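Local coordinates for protein putative glucoamylase (Bacteroides fragilis NCTC 9343, PDB 3EU8) that is a putative exported glucoamylase, probably a glycoside hydrolase that releases glucose from starch-like glucans, at residues 87-92 and 154-159. Sequence-based numbering, arbitrary orientation.
Sequences EGLRRM and AEEKKL. With EDO (1,2-ethanediol), chain B.
Arg91 NH1 is gripped twice: it donates to O1 of a bound 1,2-ethanediol at 2.7 Å, with an N-H...acceptor angle of 139°, and also to the carbonyl oxygen of Phe33. The diol meets the guanidinium at its edge, C1 lying in the plane, while NH2 reaches Trp34 O and the group makes a cation-pi contact with Trp34. Bends at chi2 and chi3 curl the arginine round to these partners, on the flank of 87-92 turned from 154-159.

Toward 154-159 the meeting is apolar and led by Leu89, which rests against Glu155, Glu156 and Leu159. With CG anti to the backbone N (chi1 175°), Leu89 parts its methyls between neighbours: Leu89 CD2 lies 3.6 Å from Glu155 CB. Leu89 CD1 instead sits 3.8 Å from Glu156 CA and also touches Leu159 CB. The Leu89 and Glu155 side chains cross at about a right angle, and the glutamate's bent chain carries its carboxylate away from the leucine. Glu156 contributes its CG methylene, 3.9 Å from Leu89 CD1; beyond it the chain extends to a carboxylate salt-bridged to Arg85. One turn further on, Leu159 CD1 touches selenomethionine Met92 at CB (3.9 Å), although the selenium end leads elsewhere.

The axes of the two segments approach to 10.5 Å at 24°, in the same N-to-C sense, and the contact buries 228 Å² in total. Tyr149 of helix 132-149 touches Leu89, Met92 and Glu156. Such nearly parallel helices suit the alpha/alpha toroid expected of the six-hairpin glycosidase clan; here the start of helix 154-169 packs on helix 85-101, which also meets helix 64-79, Arg91 touching Ile74 there and Met92 touching Ile74 and Leu75.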
ATOM      1  N   GLU A  87      22.735   2.608  10.531  1.00 25.59           N
ATOM      2  CA  GLU A  87      21.484   2.567  11.259  1.00 25.74           C
ATOM      3  C   GLU A  87      20.398   1.878  10.409  1.00 24.48           C
ATOM      4  O   GLU A  87      19.703   1.002  10.883  1.00 24.45           O
ATOM      5  CB  GLU A  87      21.041   3.990  11.644  1.00 26.79           C
ATOM      6  CG  GLU A  87      21.615   4.487  12.957  1.00 39.09           C
ATOM      7  CD  GLU A  87      20.957   3.812  14.172  1.00 58.29           C
ATOM      8  OE1 GLU A  87      19.862   4.263  14.619  1.00 61.65           O
ATOM      9  OE2 GLU A  87      21.547   2.823  14.676  1.00 69.63           O
ATOM     10  N   GLY A  88      20.289   2.287   9.146  1.00 25.50           N
ATOM     11  CA  GLY A  88      19.345   1.695   8.183  1.00 23.60           C
ATOM     12  C   GLY A  88      19.546   0.191   8.086  1.00 24.79           C
ATOM     13  O   GLY A  88      18.579  -0.568   8.166  1.00 23.26           O
ATOM     14  N   LEU A  89      20.798  -0.258   7.938  1.00 23.53           N
ATOM     15  CA  LEU A  89      21.054  -1.710   7.827  1.00 25.41           C
ATOM     16  C   LEU A  89      20.685  -2.482   9.102  1.00 25.46           C
ATOM     17  O   LEU A  89      20.106  -3.587   9.024  1.00 25.55           O
ATOM     18  CB  LEU A  89      22.494  -2.009   7.384  1.00 23.44           C
ATOM     19  CG  LEU A  89      22.961  -3.471   7.336  1.00 24.27           C
ATOM     20  CD1 LEU A  89      22.287  -4.236   6.227  1.00 22.51           C
ATOM     21  CD2 LEU A  89      24.503  -3.522   7.244  1.00 21.45           C
ATOM     22  N   ARG A  90      20.966  -1.898  10.257  1.00 24.69           N
ATOM     23  CA  ARG A  90      20.623  -2.541  11.529  1.00 27.09           C
ATOM     24  C   ARG A  90      19.133  -2.730  11.675  1.00 25.49           C
ATOM     25  O   ARG A  90      18.708  -3.736  12.216  1.00 24.75           O
ATOM     26  CB  ARG A  90      21.139  -1.737  12.712  1.00 26.89           C
ATOM     27  CG  ARG A  90      22.655  -1.785  12.887  1.00 41.76           C
ATOM     28  CD  ARG A  90      23.131  -1.085  14.188  1.00 53.56           C
ATOM     29  NE  ARG A  90      22.683  -1.827  15.380  1.00 64.86           N
ATOM     30  CZ  ARG A  90      21.671  -1.481  16.186  1.00 75.17           C
ATOM     31  NH1 ARG A  90      20.975  -0.357  16.000  1.00 79.14           N
ATOM     32  NH2 ARG A  90      21.363  -2.267  17.212  1.00 79.64           N
ATOM     33  N   ARG A  91      18.342  -1.771  11.198  1.00 25.93           N
ATOM     34  CA  ARG A  91      16.877  -1.927  11.177  1.00 26.32           C
ATOM     35  C   ARG A  91      16.403  -3.043  10.245  1.00 24.33           C
ATOM     36  O   ARG A  91      15.523  -3.838  10.592  1.00 24.91           O
ATOM     37  CB  ARG A  91      16.176  -0.608  10.814  1.00 25.72           C
ATOM     38  CG  ARG A  91      14.656  -0.772  10.671  1.00 29.96           C
ATOM     39  CD  ARG A  91      14.024  -1.285  11.999  1.00 24.38           C
ATOM     40  NE  ARG A  91      14.050  -0.192  12.946  1.00 32.42           N
ATOM     41  CZ  ARG A  91      13.112   0.751  13.020  1.00 29.15           C
ATOM     42  NH1 ARG A  91      12.001   0.723  12.266  1.00 32.11           N
ATOM     43  NH2 ARG A  91      13.294   1.726  13.863  1.00 21.99           N
HETATM   44  N   MSE A  92      16.956  -3.074   9.043  1.00 25.00           N
HETATM   45  CA  MSE A  92      16.608  -4.097   8.069  1.00 25.21           C
HETATM   46  C   MSE A  92      16.931  -5.486   8.590  1.00 24.24           C
HETATM   47  O   MSE A  92      16.125  -6.396   8.418  1.00 23.75           O
HETATM   48  CB  MSE A  92      17.321  -3.855   6.711  1.00 24.58           C
HETATM   49  CG  MSE A  92      16.890  -2.597   5.990  1.00 24.71           C
HETATM   50 SE   MSE A  92      14.949  -2.431   5.735  0.75 18.55          SE
HETATM   51  CE  MSE A  92      14.953  -0.996   4.445  1.00 22.34           C
ATOM     52  N   ALA A 154      29.420  -5.593   1.979  1.00 27.29           N
ATOM     53  CA  ALA A 154      29.378  -7.020   2.269  1.00 28.39           C
ATOM     54  C   ALA A 154      28.227  -7.308   3.245  1.00 26.99           C
ATOM     55  O   ALA A 154      27.508  -8.270   3.061  1.00 26.95           O
ATOM     56  CB  ALA A 154      30.726  -7.495   2.861  1.00 27.71           C
ATOM     57  N   GLU A 155      28.055  -6.464   4.260  1.00 25.13           N
ATOM     58  CA  GLU A 155      26.962  -6.638   5.230  1.00 26.95           C
ATOM     59  C   GLU A 155      25.558  -6.437   4.632  1.00 25.46           C
ATOM     60  O   GLU A 155      24.627  -7.166   4.982  1.00 25.55           O
ATOM     61  CB  GLU A 155      27.162  -5.743   6.447  1.00 26.75           C
ATOM     62  CG  GLU A 155      28.400  -6.095   7.268  1.00 29.23           C
ATOM     63  CD  GLU A 155      29.719  -5.417   6.764  1.00 39.97           C
ATOM     64  OE1 GLU A 155      29.760  -4.751   5.686  1.00 32.54           O
ATOM     65  OE2 GLU A 155      30.734  -5.546   7.488  1.00 47.39           O
ATOM     66  N   GLU A 156      25.412  -5.444   3.754  1.00 25.28           N
ATOM     67  CA  GLU A 156      24.136  -5.158   3.067  1.00 25.27           C
ATOM     68  C   GLU A 156      23.804  -6.301   2.105  1.00 24.88           C
ATOM     69  O   GLU A 156      22.658  -6.744   2.034  1.00 23.09           O
ATOM     70  CB  GLU A 156      24.175  -3.807   2.320  1.00 24.06           C
ATOM     71  CG  GLU A 156      24.248  -2.603   3.257  1.00 25.01           C
ATOM     72  CD  GLU A 156      24.537  -1.263   2.578  1.00 24.23           C
ATOM     73  OE1 GLU A 156      25.174  -1.225   1.510  1.00 25.01           O
ATOM     74  OE2 GLU A 156      24.091  -0.232   3.115  1.00 22.10           O
ATOM     75  N   LYS A 157      24.819  -6.776   1.385  1.00 24.39           N
ATOM     76  CA  LYS A 157      24.662  -7.918   0.479  1.00 24.24           C
ATOM     77  C   LYS A 157      24.286  -9.206   1.218  1.00 23.92           C
ATOM     78  O   LYS A 157      23.493 -10.014   0.712  1.00 25.46           O
ATOM     79  CB  LYS A 157      25.924  -8.156  -0.343  1.00 24.59           C
ATOM     80  CG  LYS A 157      26.135  -7.266  -1.550  1.00 24.78           C
ATOM     81  CD  LYS A 157      27.450  -7.696  -2.220  1.00 28.31           C
ATOM     82  CE  LYS A 157      27.924  -6.741  -3.260  1.00 36.95           C
ATOM     83  NZ  LYS A 157      29.301  -7.136  -3.665  1.00 41.97           N
ATOM     84  N   LYS A 158      24.817  -9.387   2.423  1.00 23.56           N
ATOM     85  CA  LYS A 158      24.428 -10.524   3.277  1.00 24.80           C
ATOM     86  C   LYS A 158      22.929 -10.458   3.605  1.00 22.44           C
ATOM     87  O   LYS A 158      22.221 -11.453   3.545  1.00 22.64           O
ATOM     88  CB  LYS A 158      25.284 -10.530   4.568  1.00 27.42           C
ATOM     89  CG  LYS A 158      26.105 -11.773   4.842  1.00 33.01           C
ATOM     90  CD  LYS A 158      27.396 -11.832   4.024  1.00 44.87           C
ATOM     91  N   LEU A 159      22.454  -9.265   3.957  1.00 22.73           N
ATOM     92  CA  LEU A 159      21.052  -9.039   4.279  1.00 21.02           C
ATOM     93  C   LEU A 159      20.165  -9.288   3.062  1.00 22.90           C
ATOM     94  O   LEU A 159      19.111  -9.956   3.171  1.00 25.07           O
ATOM     95  CB  LEU A 159      20.862  -7.628   4.866  1.00 21.54           C
ATOM     96  CG  LEU A 159      19.511  -7.306   5.561  1.00 24.21           C
ATOM     97  CD1 LEU A 159      18.458  -6.918   4.542  1.00 21.96           C
ATOM     98  CD2 LEU A 159      19.014  -8.444   6.414  1.00 16.06           C
TER
HETATM   99  C1  EDO B 474       9.154  -0.648  10.213  1.00 28.02           C
HETATM  100  O1  EDO B 474      10.443  -0.901  10.794  1.00 42.03           O
HETATM  101  C2  EDO B 474       9.041  -1.553   8.992  1.00 33.70           C
HETATM  102  O2  EDO B 474       7.832  -1.316   8.274  1.00 19.51           O